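Peptidoglycan-N-acetylmuramic acid deacetylase PdaA (Bacillus subtilis, PDB 1NY1) removes the acetyl group from N-acetylmuramic acid in peptidoglycan, leading to muramic delta-lactam in the spore cortex, and is required for germination. Local coordinates at residues V162-A167 and I195-T200. Numbering follows the deposited sequence.
Sequences VFWSVA and IYLLHT
Ile-195 meets Ser-165 at both ends of its backbone: its N donates to Ser-165 OG at 2.9 Å, and its O takes two N-H groups. The one from Ser-165 N is nearly straight (172°) and in the carbonyl plane, while Val-166 N lies 3.1 Å from the same Ile-195 O, its bond bent and tilted from that plane. A chi1 of 71° sets OG of Ser-165 between its own N and carbonyl carbon, where it accepts from Ile-195 N. Next, Tyr-196 offers a ring face to Val-166, whose CG1 sits over the centre in a CH-pi contact, 3.9 Å from the Tyr-196 centroid; the phenol OH is hydrogen-bonded to Met-186 O. Strand 194-198 pairs in parallel with strand 44-51 in the polysaccharide deacetylase (NodB homology) domain, and the 162-167 loop joins it by a single bridge, Val-166 with Tyr-196. Leu-197 N closes that pairing on Val-166 O at 2.8 Å. Leu-197 extends with CG anti to the backbone N (chi1 -173°), bringing its CD1 over the six-membered ring of Trp-164, a CH-pi contact 3.4 Å from the centroid. Leu-197 also lies near Asp-50, the probable proton acceptor. Beyond it, His-199, probably the proton donor, has its backbone N hydrogen-bonded to Asp-170 OD2.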
ATOM      1  N   VAL A 162      -6.597   2.711  -2.590  1.00 12.77           N
ATOM      2  CA  VAL A 162      -5.835   1.545  -3.010  1.00 11.21           C
ATOM      3  C   VAL A 162      -5.859   0.433  -1.964  1.00 11.53           C
ATOM      4  O   VAL A 162      -5.387   0.617  -0.840  1.00  9.58           O
ATOM      5  CB  VAL A 162      -4.358   1.940  -3.275  1.00 10.82           C
ATOM      6  CG1 VAL A 162      -3.580   0.751  -3.807  1.00 12.15           C
ATOM      7  CG2 VAL A 162      -4.295   3.112  -4.248  1.00 11.38           C
ATOM      8  N   PHE A 163      -6.424  -0.713  -2.330  1.00 10.69           N
ATOM      9  CA  PHE A 163      -6.467  -1.848  -1.419  1.00 10.87           C
ATOM     10  C   PHE A 163      -5.302  -2.771  -1.749  1.00 12.26           C
ATOM     11  O   PHE A 163      -4.227  -2.296  -2.115  1.00 12.36           O
ATOM     12  CB  PHE A 163      -7.811  -2.571  -1.536  1.00 13.68           C
ATOM     13  CG  PHE A 163      -8.959  -1.776  -0.988  1.00 14.31           C
ATOM     14  CD1 PHE A 163      -9.036  -1.503   0.371  1.00 15.37           C
ATOM     15  CD2 PHE A 163      -9.933  -1.260  -1.830  1.00 15.43           C
ATOM     16  CE1 PHE A 163     -10.070  -0.722   0.887  1.00 16.22           C
ATOM     17  CE2 PHE A 163     -10.970  -0.477  -1.327  1.00 14.84           C
ATOM     18  CZ  PHE A 163     -11.036  -0.209   0.032  1.00 16.83           C
ATOM     19  N   TRP A 164      -5.493  -4.080  -1.625  1.00 10.54           N
ATOM     20  CA  TRP A 164      -4.405  -5.003  -1.918  1.00 11.63           C
ATOM     21  C   TRP A 164      -4.911  -6.396  -2.238  1.00 12.04           C
ATOM     22  O   TRP A 164      -6.079  -6.717  -1.997  1.00  9.64           O
ATOM     23  CB  TRP A 164      -3.421  -5.055  -0.738  1.00 11.48           C
ATOM     24  CG  TRP A 164      -4.028  -5.513   0.557  1.00 13.56           C
ATOM     25  CD1 TRP A 164      -4.055  -6.787   1.051  1.00 12.69           C
ATOM     26  CD2 TRP A 164      -4.742  -4.701   1.499  1.00 14.84           C
ATOM     27  NE1 TRP A 164      -4.746  -6.819   2.247  1.00 12.46           N
ATOM     28  CE2 TRP A 164      -5.179  -5.553   2.543  1.00 15.44           C
ATOM     29  CE3 TRP A 164      -5.056  -3.335   1.564  1.00 15.25           C
ATOM     30  CZ2 TRP A 164      -5.917  -5.082   3.635  1.00 15.28           C
ATOM     31  CZ3 TRP A 164      -5.789  -2.865   2.651  1.00 15.19           C
ATOM     32  CH2 TRP A 164      -6.212  -3.740   3.672  1.00 16.10           C
ATOM     33  N   SER A 165      -4.027  -7.220  -2.797  1.00 11.05           N
ATOM     34  CA  SER A 165      -4.381  -8.588  -3.159  1.00 11.45           C
ATOM     35  C   SER A 165      -3.454  -9.600  -2.474  1.00 10.31           C
ATOM     36  O   SER A 165      -3.692 -10.805  -2.545  1.00  9.84           O
ATOM     37  CB  SER A 165      -4.311  -8.767  -4.677  1.00 10.77           C
ATOM     38  OG  SER A 165      -2.968  -8.760  -5.120  1.00 11.09           O
ATOM     39  N   VAL A 166      -2.399  -9.104  -1.826  1.00  8.19           N
ATOM     40  CA  VAL A 166      -1.451  -9.953  -1.096  1.00  9.53           C
ATOM     41  C   VAL A 166      -1.040  -9.285   0.206  1.00 10.75           C
ATOM     42  O   VAL A 166      -0.643  -8.119   0.222  1.00 11.87           O
ATOM     43  CB  VAL A 166      -0.131 -10.225  -1.875  1.00  8.11           C
ATOM     44  CG1 VAL A 166       0.861 -10.980  -0.972  1.00  8.06           C
ATOM     45  CG2 VAL A 166      -0.404 -11.020  -3.134  1.00  8.95           C
ATOM     46  N   ALA A 167      -1.120 -10.034   1.297  1.00 11.86           N
ATOM     47  CA  ALA A 167      -0.725  -9.518   2.601  1.00 12.87           C
ATOM     48  C   ALA A 167      -0.577 -10.696   3.541  1.00 12.04           C
ATOM     49  O   ALA A 167      -1.206 -11.733   3.350  1.00 14.02           O
ATOM     50  CB  ALA A 167      -1.778  -8.547   3.134  1.00 12.94           C
ATOM     51  N   ILE A 195      -1.121  -6.725  -6.027  1.00 10.55           N
ATOM     52  CA  ILE A 195      -0.731  -5.511  -5.336  1.00  7.88           C
ATOM     53  C   ILE A 195      -0.402  -6.038  -3.945  1.00  9.15           C
ATOM     54  O   ILE A 195      -1.284  -6.519  -3.222  1.00  9.59           O
ATOM     55  CB  ILE A 195      -1.876  -4.476  -5.259  1.00  8.88           C
ATOM     56  CG1 ILE A 195      -2.237  -3.996  -6.674  1.00  9.04           C
ATOM     57  CG2 ILE A 195      -1.446  -3.294  -4.384  1.00  9.66           C
ATOM     58  CD1 ILE A 195      -3.315  -2.913  -6.729  1.00 10.77           C
ATOM     59  N   TYR A 196       0.880  -5.995  -3.600  1.00  6.73           N
ATOM     60  CA  TYR A 196       1.354  -6.461  -2.304  1.00  8.16           C
ATOM     61  C   TYR A 196       1.256  -5.369  -1.264  1.00 10.36           C
ATOM     62  O   TYR A 196       1.538  -4.203  -1.545  1.00 10.23           O
ATOM     63  CB  TYR A 196       2.826  -6.875  -2.354  1.00  8.54           C
ATOM     64  CG  TYR A 196       3.117  -8.222  -2.957  1.00  7.97           C
ATOM     65  CD1 TYR A 196       4.191  -8.986  -2.497  1.00 10.06           C
ATOM     66  CD2 TYR A 196       2.346  -8.723  -3.999  1.00 10.28           C
ATOM     67  CE1 TYR A 196       4.492 -10.221  -3.065  1.00 10.95           C
ATOM     68  CE2 TYR A 196       2.635  -9.954  -4.572  1.00  9.77           C
ATOM     69  CZ  TYR A 196       3.703 -10.697  -4.103  1.00  9.82           C
ATOM     70  OH  TYR A 196       3.983 -11.917  -4.677  1.00 10.43           O
ATOM     71  N   LEU A 197       0.860  -5.764  -0.060  1.00  9.50           N
ATOM     72  CA  LEU A 197       0.784  -4.855   1.069  1.00  9.82           C
ATOM     73  C   LEU A 197       1.823  -5.405   2.033  1.00  8.80           C
ATOM     74  O   LEU A 197       1.661  -6.504   2.572  1.00  9.12           O
ATOM     75  CB  LEU A 197      -0.601  -4.888   1.722  1.00 11.71           C
ATOM     76  CG  LEU A 197      -0.919  -3.876   2.833  1.00 16.68           C
ATOM     77  CD1 LEU A 197      -2.224  -4.271   3.503  1.00 19.56           C
ATOM     78  CD2 LEU A 197       0.179  -3.832   3.862  1.00 16.47           C
ATOM     79  N   LEU A 198       2.892  -4.648   2.241  1.00  8.24           N
ATOM     80  CA  LEU A 198       3.965  -5.072   3.133  1.00  8.79           C
ATOM     81  C   LEU A 198       4.193  -4.058   4.243  1.00  9.46           C
ATOM     82  O   LEU A 198       3.788  -2.900   4.135  1.00  8.59           O
ATOM     83  CB  LEU A 198       5.273  -5.227   2.351  1.00  8.71           C
ATOM     84  CG  LEU A 198       5.293  -6.190   1.168  1.00  9.41           C
ATOM     85  CD1 LEU A 198       6.642  -6.117   0.471  1.00  9.27           C
ATOM     86  CD2 LEU A 198       5.013  -7.601   1.660  1.00  9.85           C
ATOM     87  N   HIS A 199       4.831  -4.514   5.315  1.00  7.91           N
ATOM     88  CA  HIS A 199       5.188  -3.661   6.443  1.00  9.43           C
ATOM     89  C   HIS A 199       6.706  -3.739   6.475  1.00  8.97           C
ATOM     90  O   HIS A 199       7.289  -4.622   5.849  1.00  9.36           O
ATOM     91  CB  HIS A 199       4.577  -4.195   7.741  1.00 10.49           C
ATOM     92  CG  HIS A 199       3.081  -4.166   7.736  1.00 12.18           C
ATOM     93  ND1 HIS A 199       2.365  -3.009   7.956  1.00 12.09           N
ATOM     94  CD2 HIS A 199       2.174  -5.114   7.404  1.00 10.33           C
ATOM     95  CE1 HIS A 199       1.081  -3.245   7.753  1.00 11.09           C
ATOM     96  NE2 HIS A 199       0.937  -4.514   7.415  1.00 15.32           N
ATOM     97  N   THR A 200       7.353  -2.821   7.182  1.00  7.95           N
ATOM     98  CA  THR A 200       8.809  -2.822   7.230  1.00  9.05           C
ATOM     99  C   THR A 200       9.338  -2.869   8.659  1.00  8.54           C
ATOM    100  O   THR A 200      10.482  -2.492   8.911  1.00  8.16           O
ATOM    101  CB  THR A 200       9.380  -1.558   6.542  1.00  9.60           C
ATOM    102  OG1 THR A 200       9.053  -0.399   7.325  1.00 11.75           O
ATOM    103  CG2 THR A 200       8.787  -1.399   5.144  1.00  9.05           C
TER